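Local coordinates for M152 protein (PDB 4G59) that probably serves the mouse cytomegalovirus as an MHC class I-like immune-evasion protein that captures a host ligand of the NKG2D receptor, at residues B[27-30]-B[34-37]; B[78-83]-B[150-155]; B[110-115]-B[143-148]; B[119-122]-B[128-131]. All blocks are in the same frame, centred on the assembly; numbering follows the deposited sequence.

Contact 1: residues B[27-30]-B[34-37]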
loop_
_atom_site.group_PDB
_atom_site.type_symbol
_atom_site.label_atom_id
_atom_site.label_comp_id
_atom_site.label_asym_id
_atom_site.label_seq_id
_atom_site.Cartn_x
_atom_site.Cartn_y
_atom_site.Cartn_z
ATOM N N SER B 27 -10.408 -6.118 -6.571
ATOM C CA SER B 27 -10.569 -5.092 -7.588
ATOM C C SER B 27 -10.765 -3.727 -6.951
ATOM O O SER B 27 -11.702 -3.497 -6.152
ATOM C CB SER B 27 -11.701 -5.433 -8.549
ATOM O OG SER B 27 -11.270 -6.396 -9.479
ATOM N N TYR B 28 -9.858 -2.834 -7.318
ATOM C CA TYR B 28 -9.812 -1.489 -6.785
ATOM C C TYR B 28 -9.993 -0.521 -7.927
ATOM O O TYR B 28 -9.119 -0.416 -8.820
ATOM C CB TYR B 28 -8.438 -1.251 -6.151
ATOM C CG TYR B 28 -8.160 0.188 -5.744
ATOM C CD1 TYR B 28 -9.127 0.958 -5.114
ATOM C CD2 TYR B 28 -6.906 0.761 -5.952
ATOM C CE1 TYR B 28 -8.871 2.258 -4.732
ATOM C CE2 TYR B 28 -6.644 2.071 -5.558
ATOM C CZ TYR B 28 -7.631 2.807 -4.953
ATOM O OH TYR B 28 -7.374 4.112 -4.569
ATOM N N ARG B 29 -11.112 0.194 -7.905
ATOM C CA ARG B 29 -11.329 1.256 -8.872
ATOM C C ARG B 29 -10.823 2.564 -8.305
ATOM O O ARG B 29 -11.352 3.080 -7.319
ATOM C CB ARG B 29 -12.796 1.395 -9.248
ATOM C CG ARG B 29 -12.993 2.407 -10.356
ATOM C CD ARG B 29 -14.447 2.603 -10.695
ATOM N NE ARG B 29 -14.564 3.283 -11.978
ATOM C CZ ARG B 29 -14.575 4.604 -12.118
ATOM N NH1 ARG B 29 -14.491 5.403 -11.051
ATOM N NH2 ARG B 29 -14.672 5.125 -13.332
ATOM N N GLU B 30 -9.803 3.092 -8.960
ATOM C CA GLU B 30 -9.097 4.282 -8.519
ATOM C C GLU B 30 -9.654 5.514 -9.231
ATOM O O GLU B 30 -9.841 6.582 -8.628
ATOM C CB GLU B 30 -7.630 4.094 -8.882
ATOM C CG GLU B 30 -6.713 5.164 -8.420
ATOM C CD GLU B 30 -5.320 4.929 -8.926
ATOM O OE1 GLU B 30 -5.192 4.441 -10.071
ATOM O OE2 GLU B 30 -4.360 5.224 -8.182
ATOM N N MET B 34 -9.397 3.071 -14.481
ATOM C CA MET B 34 -8.176 2.878 -13.708
ATOM C C MET B 34 -8.424 1.889 -12.574
ATOM O O MET B 34 -8.946 2.252 -11.512
ATOM C CB MET B 34 -7.641 4.207 -13.176
ATOM C CG MET B 34 -7.290 5.190 -14.263
ATOM S SD MET B 34 -5.672 4.927 -15.001
ATOM C CE MET B 34 -4.668 5.511 -13.641
ATOM N N PHE B 35 -8.048 0.636 -12.819
ATOM C CA PHE B 35 -8.250 -0.435 -11.858
ATOM C C PHE B 35 -6.928 -1.120 -11.505
ATOM O O PHE B 35 -6.029 -1.263 -12.346
ATOM C CB PHE B 35 -9.233 -1.492 -12.409
ATOM C CG PHE B 35 -10.634 -0.975 -12.650
ATOM C CD1 PHE B 35 -11.660 -1.284 -11.769
ATOM C CD2 PHE B 35 -10.926 -0.189 -13.765
ATOM C CE1 PHE B 35 -12.956 -0.806 -11.990
ATOM C CE2 PHE B 35 -12.227 0.293 -13.998
ATOM C CZ PHE B 35 -13.234 -0.012 -13.117
ATOM N N ARG B 36 -6.800 -1.532 -10.250
ATOM C CA ARG B 36 -5.728 -2.440 -9.898
ATOM C C ARG B 36 -6.414 -3.752 -9.550
ATOM O O ARG B 36 -7.248 -3.797 -8.640
ATOM C CB ARG B 36 -4.907 -1.918 -8.722
ATOM C CG ARG B 36 -3.640 -2.759 -8.410
ATOM C CD ARG B 36 -3.156 -2.537 -6.976
ATOM N NE ARG B 36 -4.201 -2.966 -6.055
ATOM C CZ ARG B 36 -4.407 -2.446 -4.851
ATOM N NH1 ARG B 36 -3.615 -1.471 -4.415
ATOM N NH2 ARG B 36 -5.407 -2.903 -4.082
ATOM N N HIS B 37 -6.101 -4.803 -10.300
ATOM C CA HIS B 37 -6.613 -6.137 -9.992
ATOM C C HIS B 37 -5.481 -7.021 -9.439
ATOM O O HIS B 37 -4.312 -6.878 -9.825
ATOM C CB HIS B 37 -7.218 -6.798 -11.245
ATOM C CG HIS B 37 -8.298 -5.994 -11.911
ATOM N ND1 HIS B 37 -9.552 -5.815 -11.355
ATOM C CD2 HIS B 37 -8.327 -5.366 -13.113
ATOM C CE1 HIS B 37 -10.296 -5.100 -12.181
ATOM N NE2 HIS B 37 -9.576 -4.811 -13.252
#
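Arg29 and Phe35 face each other as a non-hydrogen-bonded pair, and the arginine runs its aliphatic stem across the phenyl ring. Starting at the root, CB of Arg29 lies 3.5 Å from CE1 of Phe35. CG is set anti to the backbone N (chi1 -174°), which lays it over a ring face, 4.0 Å from the Phe35 centroid in a CH-pi contact. From there the chain stays extended: CD passes CZ, and NE comes to 3.7 Å from Phe35 CZ. The guanidinium stands nearly upright to the ring, the two planes 80° apart. Strands 22-31 and 34-40 make a beta hairpin in the floor sheet of an MHC class I-like platform, and helix 68-89 packs over the face carrying Ser27, Arg29, Phe35 and His37. On that face Ser27 OG hydrogen-bonds His37 ND1 (2.6 Å), in the ring plane at its edge, while NE2 of His37 bonds Glu78 and the ring stacks with Phe74. Tyr28 and Arg36 turn to the other face, where Tyr28 CD2 lies over the centre of one face of the Arg36 guanidinium, with CB nearby. Their backbones exchange two bonds, Arg36 N to Tyr28 O measuring 2.9 Å. Near the turn, Glu30 N donates a hydrogen bond to Met34 O, 2.8 Å and almost straight on, and Glu30 OE2 bonds an aromatic side chain of another protein's chain.

Contact 2: residues B[78-83]-B[150-155]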
loop_
_atom_site.group_PDB
_atom_site.type_symbol
_atom_site.label_atom_id
_atom_site.label_comp_id
_atom_site.label_asym_id
_atom_site.label_seq_id
_atom_site.Cartn_x
_atom_site.Cartn_y
_atom_site.Cartn_z
ATOM N N GLU B 78 -14.771 -4.567 -13.923
ATOM C CA GLU B 78 -14.587 -3.232 -14.469
ATOM C C GLU B 78 -15.916 -2.623 -14.932
ATOM O O GLU B 78 -16.235 -1.470 -14.605
ATOM C CB GLU B 78 -13.516 -3.225 -15.568
ATOM C CG GLU B 78 -12.115 -3.439 -15.015
ATOM C CD GLU B 78 -11.021 -3.149 -16.004
ATOM O OE1 GLU B 78 -9.875 -3.559 -15.737
ATOM O OE2 GLU B 78 -11.280 -2.494 -17.031
ATOM N N ARG B 79 -16.686 -3.414 -15.678
ATOM C CA ARG B 79 -18.057 -3.077 -16.025
ATOM C C ARG B 79 -18.925 -2.858 -14.780
ATOM O O ARG B 79 -19.567 -1.820 -14.644
ATOM C CB ARG B 79 -18.675 -4.188 -16.879
ATOM C CG ARG B 79 -19.890 -3.737 -17.662
ATOM C CD ARG B 79 -20.799 -4.886 -18.040
ATOM N NE ARG B 79 -21.162 -5.724 -16.898
ATOM C CZ ARG B 79 -22.102 -5.423 -16.010
ATOM N NH1 ARG B 79 -22.779 -4.294 -16.119
ATOM N NH2 ARG B 79 -22.361 -6.248 -15.005
ATOM N N PHE B 80 -18.947 -3.834 -13.876
ATOM C CA PHE B 80 -19.823 -3.764 -12.708
ATOM C C PHE B 80 -19.571 -2.528 -11.843
ATOM O O PHE B 80 -20.505 -1.848 -11.423
ATOM C CB PHE B 80 -19.687 -5.036 -11.856
ATOM C CG PHE B 80 -20.330 -4.930 -10.481
ATOM C CD1 PHE B 80 -21.705 -4.777 -10.343
ATOM C CD2 PHE B 80 -19.550 -4.998 -9.326
ATOM C CE1 PHE B 80 -22.292 -4.684 -9.062
ATOM C CE2 PHE B 80 -20.126 -4.909 -8.048
ATOM C CZ PHE B 80 -21.501 -4.749 -7.913
ATOM N N VAL B 81 -18.301 -2.254 -11.570
ATOM C CA VAL B 81 -17.915 -1.167 -10.670
ATOM C C VAL B 81 -18.167 0.186 -11.340
ATOM O O VAL B 81 -18.480 1.177 -10.661
ATOM C CB VAL B 81 -16.432 -1.319 -10.192
ATOM C CG1 VAL B 81 -16.016 -0.153 -9.332
ATOM C CG2 VAL B 81 -16.241 -2.622 -9.417
ATOM N N TYR B 82 -18.051 0.218 -12.670
ATOM C CA TYR B 82 -18.355 1.425 -13.436
ATOM C C TYR B 82 -19.840 1.784 -13.342
ATOM O O TYR B 82 -20.176 2.923 -13.012
ATOM C CB TYR B 82 -17.924 1.284 -14.898
ATOM C CG TYR B 82 -18.483 2.361 -15.804
ATOM C CD1 TYR B 82 -17.992 3.659 -15.758
ATOM C CD2 TYR B 82 -19.501 2.081 -16.707
ATOM C CE1 TYR B 82 -18.503 4.648 -16.584
ATOM C CE2 TYR B 82 -20.016 3.064 -17.534
ATOM C CZ TYR B 82 -19.514 4.345 -17.465
ATOM O OH TYR B 82 -20.021 5.332 -18.276
ATOM N N GLU B 83 -20.725 0.826 -13.629
ATOM C CA GLU B 83 -22.164 1.050 -13.457
ATOM C C GLU B 83 -22.474 1.509 -12.036
ATOM O O GLU B 83 -23.141 2.519 -11.850
ATOM C CB GLU B 83 -22.986 -0.205 -13.755
ATOM C CG GLU B 83 -22.676 -0.890 -15.069
ATOM C CD GLU B 83 -23.040 -0.064 -16.282
ATOM O OE1 GLU B 83 -24.147 0.510 -16.303
ATOM O OE2 GLU B 83 -22.219 -0.000 -17.224
ATOM N N GLN B 150 -23.373 -7.291 -3.003
ATOM C CA GLN B 150 -23.444 -8.655 -3.500
ATOM C C GLN B 150 -22.360 -8.928 -4.530
ATOM O O GLN B 150 -21.992 -10.075 -4.771
ATOM C CB GLN B 150 -24.815 -8.944 -4.091
ATOM C CG GLN B 150 -25.870 -9.174 -3.055
ATOM C CD GLN B 150 -27.176 -9.554 -3.690
ATOM O OE1 GLN B 150 -27.242 -9.793 -4.899
ATOM N NE2 GLN B 150 -28.228 -9.609 -2.888
ATOM N N GLY B 151 -21.853 -7.864 -5.132
ATOM C CA GLY B 151 -20.815 -7.995 -6.123
ATOM C C GLY B 151 -21.439 -8.534 -7.381
ATOM O O GLY B 151 -22.655 -8.698 -7.437
ATOM N N SER B 152 -20.615 -8.805 -8.383
ATOM C CA SER B 152 -21.103 -9.353 -9.639
ATOM C C SER B 152 -20.114 -10.412 -10.097
ATOM O O SER B 152 -19.042 -10.525 -9.521
ATOM C CB SER B 152 -21.216 -8.231 -10.675
ATOM O OG SER B 152 -21.713 -8.682 -11.924
ATOM N N GLY B 153 -20.472 -11.203 -11.105
ATOM C CA GLY B 153 -19.500 -12.041 -11.813
ATOM C C GLY B 153 -19.082 -13.376 -11.206
ATOM O O GLY B 153 -18.263 -14.105 -11.798
ATOM N N ILE B 154 -19.633 -13.710 -10.045
ATOM C CA ILE B 154 -19.251 -14.926 -9.340
ATOM C C ILE B 154 -19.485 -16.209 -10.146
ATOM O O ILE B 154 -18.738 -17.188 -9.994
ATOM C CB ILE B 154 -19.929 -15.010 -7.965
ATOM C CG1 ILE B 154 -19.432 -13.874 -7.075
ATOM C CG2 ILE B 154 -19.620 -16.326 -7.277
ATOM C CD1 ILE B 154 -20.236 -13.711 -5.825
ATOM N N SER B 155 -20.489 -16.208 -11.016
ATOM C CA SER B 155 -20.734 -17.360 -11.885
ATOM C C SER B 155 -19.518 -17.711 -12.748
ATOM O O SER B 155 -19.305 -18.880 -13.083
ATOM C CB SER B 155 -21.928 -17.104 -12.803
ATOM O OG SER B 155 -21.482 -16.822 -14.124
#
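Gly151 leaves the helical path behind helix 142-148 with a positive phi (74°), and Ser152 follows in extended form, its CA 6.5 Å from that of Phe80 on helix 68-89. The phenyl ring fills the gap between the two backbones. Its CG is anti to the backbone N (chi1 168°), directing the ring at the turn, where one face takes both residues. Ser152 CB sits over that face near its CG edge, 3.4 Å from Phe80 CG and offset toward the rim, in a CH-pi contact. Farther along the same face, Gly151 CA comes within 3.7 Å of Phe80 CE2. In an MHC class I-like platform two helical rims run above a common sheet. Here the rims meet across Phe80, which would leave little room at this point for a peptide of the kind held by a classical class I groove; below, Phe97 of strand 95-103 meets the Phe80 ring edge to face. The serine hydroxyl passes beyond the ring to the edge of the Arg79 guanidinium, where OG and NH2 are 4.0 Å apart. Glu76 joins these polar ends, its OE2 hydrogen-bonded to Ser152 OG and in a salt bridge with Arg79 NH2. The Ser152 backbone is gripped as well, its O by Gln77 and its N by the Tyr99 hydroxyl.

Contact 3: residues B[110-115]-B[143-148]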
loop_
_atom_site.group_PDB
_atom_site.type_symbol
_atom_site.label_atom_id
_atom_site.label_comp_id
_atom_site.label_asym_id
_atom_site.label_seq_id
_atom_site.Cartn_x
_atom_site.Cartn_y
_atom_site.Cartn_z
ATOM N N VAL B 110 -17.794 -11.802 -0.215
ATOM C CA VAL B 110 -17.522 -10.544 -0.906
ATOM C C VAL B 110 -17.432 -9.394 0.091
ATOM O O VAL B 110 -18.360 -9.159 0.874
ATOM C CB VAL B 110 -18.586 -10.251 -1.982
ATOM C CG1 VAL B 110 -18.212 -9.026 -2.819
ATOM C CG2 VAL B 110 -18.765 -11.466 -2.874
ATOM N N LEU B 111 -16.310 -8.680 0.066
ATOM C CA LEU B 111 -16.161 -7.485 0.889
ATOM C C LEU B 111 -16.113 -6.236 0.017
ATOM O O LEU B 111 -15.558 -6.263 -1.083
ATOM C CB LEU B 111 -14.889 -7.566 1.727
ATOM C CG LEU B 111 -14.799 -8.681 2.752
ATOM C CD1 LEU B 111 -13.390 -8.730 3.331
ATOM C CD2 LEU B 111 -15.794 -8.425 3.837
ATOM N N GLN B 112 -16.675 -5.145 0.528
ATOM C CA GLN B 112 -16.675 -3.854 -0.162
ATOM C C GLN B 112 -16.042 -2.852 0.788
ATOM O O GLN B 112 -16.469 -2.749 1.946
ATOM C CB GLN B 112 -18.115 -3.417 -0.485
ATOM C CG GLN B 112 -18.251 -2.169 -1.376
ATOM C CD GLN B 112 -19.705 -1.673 -1.489
ATOM O OE1 GLN B 112 -20.646 -2.346 -1.052
ATOM N NE2 GLN B 112 -19.881 -0.490 -2.063
ATOM N N MET B 113 -15.022 -2.130 0.317
ATOM C CA MET B 113 -14.396 -1.105 1.144
ATOM C C MET B 113 -14.330 0.260 0.470
ATOM O O MET B 113 -14.070 0.364 -0.739
ATOM C CB MET B 113 -12.994 -1.524 1.598
ATOM C CG MET B 113 -12.955 -2.763 2.453
ATOM S SD MET B 113 -12.697 -4.253 1.465
ATOM C CE MET B 113 -11.738 -5.222 2.647
ATOM N N MET B 114 -14.561 1.299 1.265
ATOM C CA MET B 114 -14.328 2.668 0.816
ATOM C C MET B 114 -13.474 3.414 1.819
ATOM O O MET B 114 -13.795 3.430 3.010
ATOM C CB MET B 114 -15.645 3.434 0.610
ATOM C CG MET B 114 -16.327 3.138 -0.723
ATOM S SD MET B 114 -17.679 4.258 -1.193
ATOM C CE MET B 114 -18.199 3.303 -2.611
ATOM N N ASP B 115 -12.389 4.024 1.343
ATOM C CA ASP B 115 -11.563 4.880 2.201
ATOM C C ASP B 115 -11.070 4.213 3.494
ATOM O O ASP B 115 -11.126 4.817 4.574
ATOM C CB ASP B 115 -12.304 6.195 2.508
ATOM C CG ASP B 115 -12.603 6.995 1.249
ATOM O OD1 ASP B 115 -11.994 6.704 0.207
ATOM O OD2 ASP B 115 -13.427 7.924 1.291
ATOM N N ASP B 143 -29.481 0.954 1.426
ATOM C CA ASP B 143 -30.075 -0.152 0.679
ATOM C C ASP B 143 -29.283 -0.404 -0.596
ATOM O O ASP B 143 -28.960 -1.552 -0.940
ATOM C CB ASP B 143 -31.529 0.147 0.295
ATOM C CG ASP B 143 -32.424 0.368 1.489
ATOM O OD1 ASP B 143 -32.600 -0.583 2.276
ATOM O OD2 ASP B 143 -32.970 1.487 1.617
ATOM N N ASP B 144 -28.992 0.687 -1.300
ATOM C CA ASP B 144 -28.250 0.635 -2.549
ATOM C C ASP B 144 -26.823 0.087 -2.374
ATOM O O ASP B 144 -26.343 -0.714 -3.190
ATOM C CB ASP B 144 -28.212 2.029 -3.176
ATOM C CG ASP B 144 -29.295 2.232 -4.206
ATOM O OD1 ASP B 144 -29.834 1.211 -4.687
ATOM O OD2 ASP B 144 -29.588 3.409 -4.544
ATOM N N ILE B 145 -26.158 0.522 -1.308
ATOM C CA ILE B 145 -24.809 0.053 -0.991
ATOM C C ILE B 145 -24.780 -1.446 -0.665
ATOM O O ILE B 145 -23.907 -2.186 -1.133
ATOM C CB ILE B 145 -24.227 0.840 0.180
ATOM C CG1 ILE B 145 -24.011 2.296 -0.236
ATOM C CG2 ILE B 145 -22.941 0.195 0.691
ATOM C CD1 ILE B 145 -23.820 3.234 0.926
ATOM N N ALA B 146 -25.752 -1.883 0.122
ATOM C CA ALA B 146 -25.870 -3.280 0.491
ATOM C C ALA B 146 -26.113 -4.140 -0.744
ATOM O O ALA B 146 -25.554 -5.235 -0.877
ATOM C CB ALA B 146 -26.991 -3.457 1.502
ATOM N N ARG B 147 -26.954 -3.655 -1.650
ATOM C CA ARG B 147 -27.359 -4.478 -2.792
ATOM C C ARG B 147 -26.179 -4.642 -3.750
ATOM O O ARG B 147 -25.994 -5.703 -4.374
ATOM C CB ARG B 147 -28.647 -3.932 -3.459
ATOM C CG ARG B 147 -28.474 -3.056 -4.709
ATOM C CD ARG B 147 -29.830 -2.496 -5.257
ATOM N NE ARG B 147 -30.501 -1.549 -4.348
ATOM C CZ ARG B 147 -31.590 -1.832 -3.623
ATOM N NH1 ARG B 147 -32.154 -3.037 -3.694
ATOM N NH2 ARG B 147 -32.118 -0.918 -2.821
ATOM N N TYR B 148 -25.343 -3.609 -3.826
ATOM C CA TYR B 148 -24.142 -3.699 -4.645
ATOM C C TYR B 148 -23.028 -4.472 -3.935
ATOM O O TYR B 148 -22.090 -4.967 -4.586
ATOM C CB TYR B 148 -23.694 -2.316 -5.106
ATOM C CG TYR B 148 -24.461 -1.866 -6.323
ATOM C CD1 TYR B 148 -24.045 -2.225 -7.596
ATOM C CD2 TYR B 148 -25.614 -1.098 -6.201
ATOM C CE1 TYR B 148 -24.750 -1.824 -8.717
ATOM C CE2 TYR B 148 -26.326 -0.698 -7.312
ATOM C CZ TYR B 148 -25.892 -1.062 -8.571
ATOM O OH TYR B 148 -26.608 -0.663 -9.681
#
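Gln112 reaches up from strand 106-114 to Ile145 and the last turn of helix 142-148. Its CG is anti to the backbone N (chi1 -172°) and the chain beyond stays extended, which carries the amide across to the Ile145 backbone and CG2. Along the helix, Asp143 comes first and works through its carbonyl: O accepts a bond from Arg147 N at 3.0 Å and also lies over one face of the Arg147 guanidinium. Asp144 forms a salt bridge one turn on, OD1 to Arg147 NE at 2.9 Å, using the lone pair away from the other carboxylate oxygen, with OD1 15° out of the guanidinium plane. Ile145 carries the contact. The glutamine crosses it at about a right angle, its amide end against CG2, and the atom modelled as Gln112 OE1 lies 3.3 Å from Ile145 O. The amide is probably turned over in the model, and this approach may then be a hydrogen bond; its nature is not decided. Arg147 points away from the strand. Tyr148, at the end of the helix, merely borders the glutamine with its backbone, while its ring leads off to stack on Tyr84. The contact thus lies in a buried layer between sheet and helices: Ile145 and Tyr148 lean on helix 68-89 through Tyr84 and Val88, the Gln112 side chain touches Phe97 of strand 95-103, and the Gln112 backbone is bonded to Leu119 and Thr120 of strand 117-123.

Contact 4: residues B[119-122]-B[128-131]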
loop_
_atom_site.group_PDB
_atom_site.type_symbol
_atom_site.label_atom_id
_atom_site.label_comp_id
_atom_site.label_asym_id
_atom_site.label_seq_id
_atom_site.Cartn_x
_atom_site.Cartn_y
_atom_site.Cartn_z
ATOM N N LEU B 119 -17.627 -1.571 4.354
ATOM C CA LEU B 119 -19.050 -1.239 4.401
ATOM C C LEU B 119 -19.973 -2.456 4.439
ATOM O O LEU B 119 -20.968 -2.451 5.165
ATOM C CB LEU B 119 -19.441 -0.399 3.192
ATOM C CG LEU B 119 -18.466 0.683 2.752
ATOM C CD1 LEU B 119 -18.903 1.271 1.422
ATOM C CD2 LEU B 119 -18.360 1.747 3.825
ATOM N N THR B 120 -19.672 -3.475 3.633
ATOM C CA THR B 120 -20.552 -4.630 3.509
ATOM C C THR B 120 -19.806 -5.967 3.430
ATOM O O THR B 120 -18.729 -6.053 2.817
ATOM C CB THR B 120 -21.440 -4.521 2.254
ATOM O OG1 THR B 120 -20.615 -4.394 1.092
ATOM C CG2 THR B 120 -22.362 -3.332 2.324
ATOM N N ARG B 121 -20.382 -7.003 4.042
ATOM C CA ARG B 121 -19.897 -8.371 3.874
ATOM C C ARG B 121 -21.025 -9.244 3.316
ATOM O O ARG B 121 -22.093 -9.368 3.936
ATOM C CB ARG B 121 -19.396 -8.958 5.201
ATOM C CG ARG B 121 -18.526 -10.190 5.005
ATOM C CD ARG B 121 -18.475 -11.130 6.198
ATOM N NE ARG B 121 -17.975 -10.505 7.417
ATOM C CZ ARG B 121 -18.754 -10.153 8.436
ATOM N NH1 ARG B 121 -20.066 -10.368 8.371
ATOM N NH2 ARG B 121 -18.234 -9.588 9.518
ATOM N N TYR B 122 -20.793 -9.839 2.147
ATOM C CA TYR B 122 -21.792 -10.695 1.507
ATOM C C TYR B 122 -21.344 -12.150 1.550
ATOM O O TYR B 122 -20.285 -12.514 0.998
ATOM C CB TYR B 122 -22.059 -10.242 0.068
ATOM C CG TYR B 122 -22.911 -11.178 -0.757
ATOM C CD1 TYR B 122 -24.170 -11.577 -0.321
ATOM C CD2 TYR B 122 -22.471 -11.646 -1.988
ATOM C CE1 TYR B 122 -24.957 -12.425 -1.079
ATOM C CE2 TYR B 122 -23.257 -12.502 -2.759
ATOM C CZ TYR B 122 -24.497 -12.887 -2.288
ATOM O OH TYR B 122 -25.279 -13.728 -3.042
ATOM N N VAL B 128 -26.539 -9.621 2.863
ATOM C CA VAL B 128 -25.521 -8.598 2.921
ATOM C C VAL B 128 -25.580 -8.016 4.310
ATOM O O VAL B 128 -26.619 -7.552 4.744
ATOM C CB VAL B 128 -25.771 -7.520 1.901
ATOM C CG1 VAL B 128 -24.618 -6.523 1.914
ATOM C CG2 VAL B 128 -25.878 -8.150 0.557
ATOM N N GLU B 129 -24.467 -8.089 5.021
ATOM C CA GLU B 129 -24.349 -7.490 6.325
ATOM C C GLU B 129 -23.687 -6.142 6.122
ATOM O O GLU B 129 -22.626 -6.060 5.502
ATOM C CB GLU B 129 -23.483 -8.377 7.193
ATOM C CG GLU B 129 -23.320 -7.918 8.610
ATOM C CD GLU B 129 -22.517 -8.911 9.423
ATOM O OE1 GLU B 129 -22.226 -10.018 8.904
ATOM O OE2 GLU B 129 -22.171 -8.583 10.576
ATOM N N THR B 130 -24.326 -5.080 6.606
ATOM C CA THR B 130 -23.749 -3.738 6.547
ATOM C C THR B 130 -22.879 -3.492 7.775
ATOM O O THR B 130 -23.365 -3.554 8.901
ATOM C CB THR B 130 -24.830 -2.646 6.460
ATOM O OG1 THR B 130 -25.426 -2.664 5.155
ATOM C CG2 THR B 130 -24.226 -1.288 6.697
ATOM N N LEU B 131 -21.595 -3.211 7.541
ATOM C CA LEU B 131 -20.607 -3.021 8.602
ATOM C C LEU B 131 -20.215 -1.557 8.780
ATOM O O LEU B 131 -19.638 -1.189 9.803
ATOM C CB LEU B 131 -19.355 -3.840 8.298
ATOM C CG LEU B 131 -19.593 -5.323 8.042
ATOM C CD1 LEU B 131 -18.288 -6.043 7.840
ATOM C CD2 LEU B 131 -20.345 -5.913 9.209
#
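Arg121 and Glu129 pair in the middle of two antiparallel strands, and their backbones exchange both bonds: Arg121 N to Glu129 O at 2.8 Å, and Glu129 N to Arg121 O at 2.9 Å and nearly straight (175°). Both side chains leave the same face and lie side by side. Their charged ends form a salt bridge in the model, but the atoms are too close there and its detail is doubtful. Leu131 CD1 lies over one face of that guanidinium, 3.9 Å from Arg121 NH2. At the strand end Leu131 N bonds Leu119 O from well above the carbonyl plane (42°), at 2.6 Å. On the other face Val128 splits its methyls: CG1 touches Thr120 CB at 3.8 Å and CG2 meets Tyr122 CD1 at 3.9 Å. Thr120 holds OG1 between its backbone N and carbonyl carbon (chi1 58°), next to the Gln112 amide. Farther out, helix 142-148 covers this face, with Ile145 on Thr120 and Ala146 on Val128 and Thr130, while Arg121 rests on Thr109 and Leu111 of strand 106-114. Strands 117-123 and 128-130 form the beta hairpin that ends one side of the platform sheet, in the MHC-like manner of antiparallel strands roofed by helices.

Contact 1 lies in the middle of the eight-stranded platform sheet and contact 4 at its 128-130 edge, their centres about 20 Å apart; contact 2 lies in the helical layer, and contact 3 joins that layer to strand 106-114. Contact 2 lies about 12 Å from contact 1, centre to centre, and touches it where Arg29 CD packs 3.5 Å from Val81 CG1. It is equally far from contact 3, yet Phe80 CE1 reaches Tyr148 CD1 at 3.4 Å. Contacts 3 and 4, about 7 Å apart between centres, meet through a probable hydrogen bond from Tyr122 N to Val110 O (2.8 Å) between neighbouring strands. The partner protein's chain reaches contact 1 at Glu30 and contact 3 at Asp115.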